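Local coordinates for glycosyl hydrolase family 2, TIM barrel domain protein (Faecalibacterium prausnitzii A2-165, PDB 6ED2) that probably hydrolyses beta-glucuronides, as a gut bacterial beta-glucuronidase of glycosyl hydrolase family 2 that binds magnesium, at residues 29-37 with 286-294; 185-193 with 586-597. One frame throughout, in Å; residues are numbered along the deposited sequence. Where two conformers were deposited one is given.

Interaction 1. Residues 29-37 with 286-294; sequences LYPRATTTR and AVVDEYLDR
Arg37 grips Asp289 side-on, NE bonding to OD1 and NH2 to OD2. The second bond, Arg37 NH2 to Asp289 OD2, measures 2.8 Å at a nearly straight 173°; both oxygens use their syn lone pairs, and the guanidinium and carboxylate lie nearly coplanar, 19° apart. The three threonines just before Arg37 add short hydroxyls suited to a turn pressed on a strand. Thr35 holds Glu290 OE1 twice from the same face of the carboxylate, through N (2.9 Å) and OG1 (2.8 Å), while Glu290 OE2 pairs with Arg280 of the neighbouring strand 275-283. Thr34 OG1 gives its proton to Glu290 O (2.8 Å) and accepts from Thr36 N, an ST turn; Thr36 OG1 accepts from Glu290 N at 2.8 Å. The backbone of Glu290 is thus satisfied by side chains. Tyr291, with CG anti to its backbone N (chi1 -168°), sends its ring among Leu29, Arg32 and Arg37, and its OH donates to a lone pair of Tyr30 O at 2.6 Å. Leu29 CD1 sits squarely over one face of that ring, 3.9 Å from the centroid, a CH-pi contact. Arg32 lays CG near Tyr291 CE1; its NH2 makes a long salt bridge to Asp293 OD1, while Asp293 OD2 is hydrogen-bonded to Tyr213. Leu292 CD1 packs on Thr34 CG2, beside Phe153 of the second subunit. The loop before strand 38-51 thereby lines the outermost strand of a four-stranded antiparallel sheet, tying the sugar-binding domain to the immunoglobulin-like beta-sandwich domain of the family 2 fold.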
loop_
_atom_site.group_PDB
_atom_site.type_symbol
_atom_site.label_atom_id
_atom_site.label_comp_id
_atom_site.label_asym_id
_atom_site.label_seq_id
_atom_site.Cartn_x
_atom_site.Cartn_y
_atom_site.Cartn_z
ATOM N N LEU A 29 -4.606 7.414 -44.806
ATOM C CA LEU A 29 -4.366 8.777 -44.353
ATOM C C LEU A 29 -5.253 9.134 -43.157
ATOM O O LEU A 29 -6.439 8.794 -43.111
ATOM C CB LEU A 29 -4.622 9.748 -45.505
ATOM C CG LEU A 29 -3.655 9.621 -46.684
ATOM C CD1 LEU A 29 -4.038 10.574 -47.821
ATOM C CD2 LEU A 29 -2.225 9.878 -46.203
ATOM N N TYR A 30 -4.676 9.820 -42.189
ATOM C CA TYR A 30 -5.459 10.277 -41.058
ATOM C C TYR A 30 -6.554 11.228 -41.543
ATOM O O TYR A 30 -6.269 12.135 -42.343
ATOM C CB TYR A 30 -4.570 10.981 -40.031
ATOM C CG TYR A 30 -5.286 11.169 -38.718
ATOM C CD1 TYR A 30 -5.484 10.097 -37.864
ATOM C CD2 TYR A 30 -5.811 12.398 -38.360
ATOM C CE1 TYR A 30 -6.144 10.251 -36.671
ATOM C CE2 TYR A 30 -6.476 12.560 -37.166
ATOM C CZ TYR A 30 -6.638 11.486 -36.333
ATOM O OH TYR A 30 -7.304 11.628 -35.147
ATOM N N PRO A 31 -7.797 11.068 -41.083
ATOM C CA PRO A 31 -8.887 11.919 -41.583
ATOM C C PRO A 31 -8.642 13.382 -41.251
ATOM O O PRO A 31 -8.180 13.724 -40.161
ATOM C CB PRO A 31 -10.126 11.376 -40.864
ATOM C CG PRO A 31 -9.747 10.014 -40.403
ATOM C CD PRO A 31 -8.278 10.084 -40.099
ATOM N N ARG A 32 -8.924 14.249 -42.221
ATOM C CA ARG A 32 -8.633 15.671 -42.098
ATOM C C ARG A 32 -9.807 16.481 -42.633
ATOM O O ARG A 32 -10.443 16.098 -43.622
ATOM C CB ARG A 32 -7.350 16.067 -42.855
ATOM C CG ARG A 32 -6.052 15.433 -42.340
ATOM C CD ARG A 32 -5.533 16.092 -41.058
ATOM N NE ARG A 32 -4.238 15.535 -40.660
ATOM C CZ ARG A 32 -3.801 15.478 -39.403
ATOM N NH1 ARG A 32 -4.548 15.949 -38.408
ATOM N NH2 ARG A 32 -2.610 14.948 -39.138
ATOM N N ALA A 33 -10.108 17.586 -41.951
ATOM C CA ALA A 33 -10.962 18.619 -42.519
ATOM C C ALA A 33 -10.097 19.521 -43.388
ATOM O O ALA A 33 -9.040 19.993 -42.947
ATOM C CB ALA A 33 -11.645 19.433 -41.413
ATOM N N THR A 34 -10.523 19.747 -44.629
ATOM C CA THR A 34 -9.741 20.545 -45.570
ATOM C C THR A 34 -10.692 21.400 -46.399
ATOM O O THR A 34 -11.916 21.304 -46.275
ATOM C CB THR A 34 -8.887 19.656 -46.504
ATOM O OG1 THR A 34 -9.743 19.021 -47.469
ATOM C CG2 THR A 34 -8.127 18.572 -45.720
ATOM N N THR A 35 -10.115 22.210 -47.284
ATOM C CA THR A 35 -10.876 22.947 -48.280
ATOM C C THR A 35 -11.983 22.100 -48.891
ATOM O O THR A 35 -13.094 22.597 -49.112
ATOM C CB THR A 35 -9.938 23.439 -49.375
ATOM O OG1 THR A 35 -9.058 24.424 -48.826
ATOM C CG2 THR A 35 -10.725 24.045 -50.526
ATOM N N THR A 36 -11.699 20.807 -49.127
ATOM C CA THR A 36 -12.595 19.928 -49.870
ATOM C C THR A 36 -13.135 18.752 -49.073
ATOM O O THR A 36 -13.986 18.015 -49.593
ATOM C CB THR A 36 -11.877 19.354 -51.098
ATOM O OG1 THR A 36 -10.741 18.612 -50.649
ATOM C CG2 THR A 36 -11.395 20.469 -52.020
ATOM N N ARG A 37 -12.654 18.518 -47.862
ATOM C CA ARG A 37 -13.078 17.361 -47.085
ATOM C C ARG A 37 -13.792 17.815 -45.822
ATOM O O ARG A 37 -13.323 18.722 -45.124
ATOM C CB ARG A 37 -11.882 16.479 -46.728
ATOM C CG ARG A 37 -11.141 15.927 -47.965
ATOM C CD ARG A 37 -9.972 15.030 -47.551
ATOM N NE ARG A 37 -9.238 14.507 -48.708
ATOM C CZ ARG A 37 -8.613 13.332 -48.717
ATOM N NH1 ARG A 37 -8.637 12.562 -47.628
ATOM N NH2 ARG A 37 -7.970 12.925 -49.809
ATOM N N ALA A 286 -10.175 25.135 -60.500
ATOM C CA ALA A 286 -10.853 24.687 -59.297
ATOM C C ALA A 286 -10.001 23.662 -58.552
ATOM O O ALA A 286 -9.270 22.875 -59.158
ATOM C CB ALA A 286 -12.209 24.085 -59.646
ATOM N N VAL A 287 -10.084 23.688 -57.225
ATOM C CA VAL A 287 -9.451 22.674 -56.389
ATOM C C VAL A 287 -10.441 21.530 -56.211
ATOM O O VAL A 287 -11.523 21.725 -55.654
ATOM C CB VAL A 287 -9.035 23.253 -55.030
ATOM C CG1 VAL A 287 -8.393 22.157 -54.150
ATOM C CG2 VAL A 287 -8.091 24.414 -55.227
ATOM N N VAL A 288 -10.085 20.330 -56.676
ATOM C CA VAL A 288 -11.017 19.215 -56.515
ATOM C C VAL A 288 -10.755 18.424 -55.235
ATOM O O VAL A 288 -11.676 17.795 -54.708
ATOM C CB VAL A 288 -11.009 18.308 -57.766
ATOM C CG1 VAL A 288 -10.177 18.920 -58.877
ATOM C CG2 VAL A 288 -10.562 16.849 -57.466
ATOM N N ASP A 289 -9.540 18.448 -54.708
ATOM C CA ASP A 289 -9.295 17.790 -53.431
ATOM C C ASP A 289 -8.080 18.438 -52.799
ATOM O O ASP A 289 -7.198 18.951 -53.494
ATOM C CB ASP A 289 -9.060 16.279 -53.556
ATOM C CG ASP A 289 -8.938 15.596 -52.191
ATOM O OD1 ASP A 289 -9.722 15.954 -51.278
ATOM O OD2 ASP A 289 -8.055 14.715 -52.014
ATOM N N GLU A 290 -8.055 18.428 -51.475
ATOM C CA GLU A 290 -6.903 18.946 -50.761
ATOM C C GLU A 290 -6.659 18.063 -49.553
ATOM O O GLU A 290 -7.596 17.734 -48.821
ATOM C CB GLU A 290 -7.108 20.396 -50.339
ATOM C CG GLU A 290 -6.150 20.847 -49.267
ATOM C CD GLU A 290 -6.439 22.260 -48.821
ATOM O OE1 GLU A 290 -7.333 22.445 -47.963
ATOM O OE2 GLU A 290 -5.799 23.183 -49.366
ATOM N N TYR A 291 -5.416 17.635 -49.385
ATOM C CA TYR A 291 -5.010 16.899 -48.207
ATOM C C TYR A 291 -3.932 17.698 -47.506
ATOM O O TYR A 291 -3.160 18.410 -48.147
ATOM C CB TYR A 291 -4.507 15.472 -48.516
ATOM C CG TYR A 291 -4.392 14.672 -47.239
ATOM C CD1 TYR A 291 -5.535 14.200 -46.579
ATOM C CD2 TYR A 291 -3.150 14.451 -46.649
ATOM C CE1 TYR A 291 -5.431 13.501 -45.382
ATOM C CE2 TYR A 291 -3.037 13.763 -45.445
ATOM C CZ TYR A 291 -4.175 13.293 -44.817
ATOM O OH TYR A 291 -4.050 12.600 -43.631
ATOM N N LEU A 292 -3.936 17.623 -46.180
ATOM C CA LEU A 292 -3.081 18.432 -45.328
ATOM C C LEU A 292 -2.410 17.543 -44.293
ATOM O O LEU A 292 -3.044 16.673 -43.699
ATOM C CB LEU A 292 -3.888 19.534 -44.627
ATOM C CG LEU A 292 -4.654 20.528 -45.505
ATOM C CD1 LEU A 292 -5.693 21.275 -44.662
ATOM C CD2 LEU A 292 -3.695 21.514 -46.160
ATOM N N ASP A 293 -1.125 17.762 -44.073
ATOM C CA ASP A 293 -0.401 16.953 -43.111
ATOM C C ASP A 293 0.801 17.763 -42.656
ATOM O O ASP A 293 1.055 18.872 -43.139
ATOM C CB ASP A 293 -0.001 15.596 -43.710
ATOM C CG ASP A 293 0.177 14.500 -42.656
ATOM O OD1 ASP A 293 0.190 14.808 -41.433
ATOM O OD2 ASP A 293 0.335 13.322 -43.069
ATOM N N ARG A 294 1.503 17.219 -41.674
ATOM C CA ARG A 294 2.720 17.826 -41.163
ATOM C C ARG A 294 3.818 16.784 -41.225
ATOM O O ARG A 294 3.589 15.618 -40.882
ATOM C CB ARG A 294 2.520 18.332 -39.751
ATOM C CG ARG A 294 1.360 19.301 -39.665
ATOM C CD ARG A 294 1.058 19.661 -38.240
ATOM N NE ARG A 294 2.005 20.629 -37.701
ATOM C CZ ARG A 294 2.401 20.633 -36.429
ATOM N NH1 ARG A 294 1.934 19.700 -35.584
ATOM N NH2 ARG A 294 3.270 21.549 -36.010
HETATM O O HOH W 1 -1.719 10.754 -42.540
#

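Interaction 2. Residues 185-193 with 586-597; sequences APYFDFYNY and QTTEGILRVDGN. With FMT (formic acid), chain G.
With CG anti to the backbone N (chi1 -167°), Asp189 extends its carboxylate toward Arg593, whose chain bends at chi2 (-69°), comes from the opposite direction and is long enough to reach across. Asp189 has two conformers, and this geometry holds for the one described. The shortest bond runs from Arg593 NH2 to Asp189 OD1 at 3.0 Å, on the syn side but out of the carboxylate plane; the planes stand 47° apart, and NE adds weak bonds to both oxygens. Asn597 lies over one face of the guanidinium, its ND2 weakly bonded to Asp189 OD1 and its OD1 accepting from Lys599 N. Were Arg593 replaced by an alanine, the Asp189 carboxylate would probably lose its charged mate and keep only the weak bond from Asn597, more able to turn. Next to this polar group the backbones meet in a single bridge between Phe190 and Thr587, with Tyr191 N donating to Gln586 O at 3.0 Å. Thr587 is small enough at CB to lie against Asp189 O. The edge of the Tyr191 ring faces Thr587 O, 3.4 Å from CD1, while its hydroxyl bonds to Arg87. Tyr193 crosses Gln586 at about a right angle, OH 3.2 Å from CB, and is anchored by Asp79. Pro186 CG and Thr588 CG2 meet tip to tip at 3.8 Å, a small apolar contact. The sugar-binding domain is thus joined to a TIM-barrel loop that also touches the third subunit. Asp189 and Arg593 probably offset each other's charge, while Arg593 NH2 is also held by the hydroxyl of Tyr501; Asn597 ND2 and Lys599 hold a formic acid, and Arg593 nearby probably helps make the spot welcoming to a small acid.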
loop_
_atom_site.group_PDB
_atom_site.type_symbol
_atom_site.label_atom_id
_atom_site.label_comp_id
_atom_site.label_asym_id
_atom_site.label_seq_id
_atom_site.Cartn_x
_atom_site.Cartn_y
_atom_site.Cartn_z
ATOM N N ALA A 185 -7.846 -17.405 -24.416
ATOM C CA ALA A 185 -6.620 -17.984 -23.866
ATOM C C ALA A 185 -5.452 -17.482 -24.700
ATOM O O ALA A 185 -4.999 -18.166 -25.628
ATOM C CB ALA A 185 -6.678 -19.512 -23.865
ATOM N N PRO A 186 -4.946 -16.289 -24.405
ATOM C CA PRO A 186 -3.893 -15.708 -25.246
ATOM C C PRO A 186 -2.593 -16.481 -25.133
ATOM O O PRO A 186 -2.287 -17.059 -24.092
ATOM C CB PRO A 186 -3.724 -14.291 -24.681
ATOM C CG PRO A 186 -4.913 -14.047 -23.803
ATOM C CD PRO A 186 -5.331 -15.397 -23.296
ATOM N N TYR A 187 -1.820 -16.477 -26.225
ATOM C CA TYR A 187 -0.419 -16.871 -26.157
ATOM C C TYR A 187 0.462 -15.688 -25.837
ATOM O O TYR A 187 1.688 -15.781 -25.989
ATOM C CB TYR A 187 0.065 -17.506 -27.472
ATOM C CG TYR A 187 -0.685 -18.739 -27.922
ATOM C CD1 TYR A 187 -1.515 -19.446 -27.045
ATOM C CD2 TYR A 187 -0.567 -19.195 -29.236
ATOM C CE1 TYR A 187 -2.205 -20.569 -27.471
ATOM C CE2 TYR A 187 -1.248 -20.301 -29.669
ATOM C CZ TYR A 187 -2.064 -20.989 -28.791
ATOM O OH TYR A 187 -2.733 -22.094 -29.231
ATOM N N PHE A 188 -0.140 -14.571 -25.426
ATOM C CA PHE A 188 0.582 -13.341 -25.159
ATOM C C PHE A 188 0.285 -12.871 -23.743
ATOM O O PHE A 188 -0.666 -13.306 -23.094
ATOM C CB PHE A 188 0.245 -12.239 -26.176
ATOM C CG PHE A 188 -1.218 -12.082 -26.447
ATOM C CD1 PHE A 188 -2.003 -11.242 -25.652
ATOM C CD2 PHE A 188 -1.816 -12.762 -27.501
ATOM C CE1 PHE A 188 -3.375 -11.076 -25.911
ATOM C CE2 PHE A 188 -3.179 -12.626 -27.769
ATOM C CZ PHE A 188 -3.964 -11.779 -26.975
ATOM N N ASP A 189 1.145 -12.019 -23.195
ATOM C CA ASP A 189 1.013 -11.727 -21.766
ATOM C C ASP A 189 -0.151 -10.780 -21.465
ATOM O O ASP A 189 -0.772 -10.903 -20.407
ATOM C CB ASP A 189 2.334 -11.157 -21.219
ATOM C CG ASP A 189 2.391 -11.113 -19.686
ATOM O OD1 ASP A 189 3.355 -10.524 -19.134
ATOM O OD2 ASP A 189 1.483 -11.661 -19.029
ATOM N N PHE A 190 -0.511 -9.887 -22.385
ATOM C CA PHE A 190 -1.393 -8.772 -22.067
ATOM C C PHE A 190 -2.866 -9.168 -22.170
ATOM O O PHE A 190 -3.228 -10.124 -22.860
ATOM C CB PHE A 190 -1.078 -7.554 -22.961
ATOM C CG PHE A 190 -1.022 -7.854 -24.448
ATOM C CD1 PHE A 190 -2.105 -7.544 -25.275
ATOM C CD2 PHE A 190 0.124 -8.381 -25.025
ATOM C CE1 PHE A 190 -2.058 -7.783 -26.650
ATOM C CE2 PHE A 190 0.183 -8.621 -26.402
ATOM C CZ PHE A 190 -0.918 -8.315 -27.214
ATOM N N TYR A 191 -3.711 -8.443 -21.435
ATOM C CA TYR A 191 -5.128 -8.768 -21.388
ATOM C C TYR A 191 -5.778 -8.583 -22.763
ATOM O O TYR A 191 -5.434 -7.673 -23.525
ATOM C CB TYR A 191 -5.842 -7.905 -20.343
ATOM C CG TYR A 191 -7.229 -8.422 -19.993
ATOM C CD1 TYR A 191 -7.405 -9.351 -18.974
ATOM C CD2 TYR A 191 -8.361 -8.005 -20.705
ATOM C CE1 TYR A 191 -8.669 -9.848 -18.656
ATOM C CE2 TYR A 191 -9.634 -8.503 -20.396
ATOM C CZ TYR A 191 -9.770 -9.428 -19.374
ATOM O OH TYR A 191 -11.016 -9.932 -19.053
ATOM N N ASN A 192 -6.744 -9.446 -23.075
ATOM C CA ASN A 192 -7.398 -9.425 -24.387
ATOM C C ASN A 192 -8.480 -8.339 -24.459
ATOM O O ASN A 192 -9.650 -8.602 -24.727
ATOM C CB ASN A 192 -7.980 -10.799 -24.706
ATOM C CG ASN A 192 -8.416 -10.924 -26.165
ATOM O OD1 ASN A 192 -7.715 -10.470 -27.071
ATOM N ND2 ASN A 192 -9.577 -11.538 -26.396
ATOM N N TYR A 193 -8.068 -7.094 -24.221
ATOM C CA TYR A 193 -8.990 -5.967 -24.334
ATOM C C TYR A 193 -9.553 -5.882 -25.751
ATOM O O TYR A 193 -8.804 -5.923 -26.734
ATOM C CB TYR A 193 -8.274 -4.661 -23.985
ATOM C CG TYR A 193 -8.085 -4.429 -22.496
ATOM C CD1 TYR A 193 -9.174 -4.463 -21.621
ATOM C CD2 TYR A 193 -6.817 -4.182 -21.969
ATOM C CE1 TYR A 193 -9.002 -4.258 -20.253
ATOM C CE2 TYR A 193 -6.629 -3.984 -20.616
ATOM C CZ TYR A 193 -7.722 -4.020 -19.760
ATOM O OH TYR A 193 -7.522 -3.807 -18.415
ATOM N N GLN A 586 -2.369 -4.242 -17.615
ATOM C CA GLN A 586 -3.222 -5.384 -17.320
ATOM C C GLN A 586 -2.844 -6.603 -18.161
ATOM O O GLN A 586 -2.609 -6.500 -19.372
ATOM C CB GLN A 586 -4.692 -5.045 -17.566
ATOM C CG GLN A 586 -5.628 -5.997 -16.852
ATOM C CD GLN A 586 -5.409 -5.931 -15.357
ATOM O OE1 GLN A 586 -5.362 -4.841 -14.784
ATOM N NE2 GLN A 586 -5.223 -7.087 -14.720
ATOM N N THR A 587 -2.830 -7.755 -17.512
ATOM C CA THR A 587 -2.628 -9.071 -18.111
ATOM C C THR A 587 -3.826 -9.939 -17.758
ATOM O O THR A 587 -4.691 -9.544 -16.978
ATOM C CB THR A 587 -1.343 -9.726 -17.593
ATOM O OG1 THR A 587 -1.521 -10.064 -16.207
ATOM C CG2 THR A 587 -0.148 -8.772 -17.736
ATOM N N THR A 588 -3.862 -11.143 -18.311
ATOM C CA THR A 588 -4.821 -12.126 -17.833
ATOM C C THR A 588 -4.505 -12.505 -16.387
ATOM O O THR A 588 -3.403 -12.262 -15.886
ATOM C CB THR A 588 -4.791 -13.373 -18.715
ATOM O OG1 THR A 588 -3.445 -13.850 -18.781
ATOM C CG2 THR A 588 -5.260 -13.035 -20.124
ATOM N N GLU A 589 -5.494 -13.091 -15.711
ATOM C CA GLU A 589 -5.307 -13.516 -14.327
ATOM C C GLU A 589 -4.312 -14.670 -14.248
ATOM O O GLU A 589 -4.241 -15.512 -15.141
ATOM C CB GLU A 589 -6.629 -13.965 -13.705
ATOM C CG GLU A 589 -7.663 -12.871 -13.517
ATOM C CD GLU A 589 -8.810 -13.284 -12.589
ATOM O OE1 GLU A 589 -8.554 -13.880 -11.515
ATOM O OE2 GLU A 589 -9.977 -13.012 -12.942
ATOM N N GLY A 590 -3.545 -14.704 -13.160
ATOM C CA GLY A 590 -2.627 -15.816 -12.910
ATOM C C GLY A 590 -1.865 -15.611 -11.616
ATOM O O GLY A 590 -1.769 -14.492 -11.089
ATOM N N ILE A 591 -1.293 -16.713 -11.120
ATOM C CA ILE A 591 -0.571 -16.597 -9.854
ATOM C C ILE A 591 0.691 -15.759 -10.014
ATOM O O ILE A 591 1.210 -15.246 -9.021
ATOM C CB ILE A 591 -0.226 -17.976 -9.242
ATOM C CG1 ILE A 591 0.812 -18.733 -10.072
ATOM C CG2 ILE A 591 -1.473 -18.848 -9.040
ATOM C CD1 ILE A 591 1.228 -20.054 -9.417
ATOM N N LEU A 592 1.191 -15.593 -11.238
ATOM C CA LEU A 592 2.399 -14.810 -11.476
ATOM C C LEU A 592 2.136 -13.319 -11.623
ATOM O O LEU A 592 3.094 -12.550 -11.746
ATOM C CB LEU A 592 3.087 -15.290 -12.750
ATOM C CG LEU A 592 3.721 -16.666 -12.659
ATOM C CD1 LEU A 592 4.037 -17.156 -14.064
ATOM C CD2 LEU A 592 4.976 -16.538 -11.833
ATOM N N ARG A 593 0.874 -12.901 -11.646
ATOM C CA ARG A 593 0.494 -11.551 -12.050
ATOM C C ARG A 593 -0.316 -10.920 -10.916
ATOM O O ARG A 593 -1.488 -11.254 -10.701
ATOM C CB ARG A 593 -0.271 -11.595 -13.371
ATOM C CG ARG A 593 0.627 -11.923 -14.573
ATOM C CD ARG A 593 1.594 -10.760 -14.857
ATOM N NE ARG A 593 2.570 -11.054 -15.914
ATOM C CZ ARG A 593 3.834 -11.401 -15.677
ATOM N NH1 ARG A 593 4.263 -11.507 -14.415
ATOM N NH2 ARG A 593 4.669 -11.646 -16.688
ATOM N N VAL A 594 0.320 -10.008 -10.184
ATOM C CA VAL A 594 -0.319 -9.333 -9.063
ATOM C C VAL A 594 -1.157 -8.183 -9.608
ATOM O O VAL A 594 -0.687 -7.039 -9.684
ATOM C CB VAL A 594 0.739 -8.856 -8.051
ATOM C CG1 VAL A 594 0.085 -8.145 -6.873
ATOM C CG2 VAL A 594 1.573 -10.053 -7.563
ATOM N N ASP A 595 -2.396 -8.487 -10.005
ATOM C CA ASP A 595 -3.266 -7.555 -10.732
ATOM C C ASP A 595 -2.528 -6.957 -11.937
ATOM O O ASP A 595 -2.197 -5.771 -11.991
ATOM C CB ASP A 595 -3.787 -6.450 -9.804
ATOM C CG ASP A 595 -4.849 -5.565 -10.477
ATOM O OD1 ASP A 595 -5.372 -5.957 -11.557
ATOM O OD2 ASP A 595 -5.160 -4.480 -9.924
ATOM N N GLY A 596 -2.256 -7.822 -12.898
ATOM C CA GLY A 596 -1.541 -7.394 -14.078
ATOM C C GLY A 596 -0.039 -7.430 -13.873
ATOM O O GLY A 596 0.496 -8.020 -12.923
ATOM N N ASN A 597 0.649 -6.769 -14.796
ATOM C CA ASN A 597 2.101 -6.786 -14.871
ATOM C C ASN A 597 2.638 -5.606 -14.081
ATOM O O ASN A 597 2.155 -4.485 -14.252
ATOM C CB ASN A 597 2.544 -6.705 -16.336
ATOM C CG ASN A 597 4.052 -6.879 -16.523
ATOM O OD1 ASN A 597 4.854 -6.108 -15.988
ATOM N ND2 ASN A 597 4.439 -7.873 -17.318
HETATM C C FMT G . 7.370 -9.873 -18.812
HETATM O O1 FMT G . 7.123 -8.827 -18.216
HETATM O O2 FMT G . 6.525 -10.750 -19.001
#

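How the interactions relate
The two contacts lie on opposite sides of the chain's centre, their own centres about 42 Å apart, and share no element, although each involves the N-terminal part of the chain. Residues 29-37 with 286-294 form a partly buried seam to the beta-sandwich domain, whereas 185-193 with 586-597 form a more deeply buried joint to the TIM barrel. Both pair an aspartate with an arginine, yet interaction 1 does so with two well-aligned bonds backed by threonine hydroxyls, and interaction 2, in the conformer described, with one shorter bond among weak ones. Interaction 1 buries more surface, against a regular strand; interaction 2 sets loop mainly against loop. Each also lies near another subunit, the second and the third respectively.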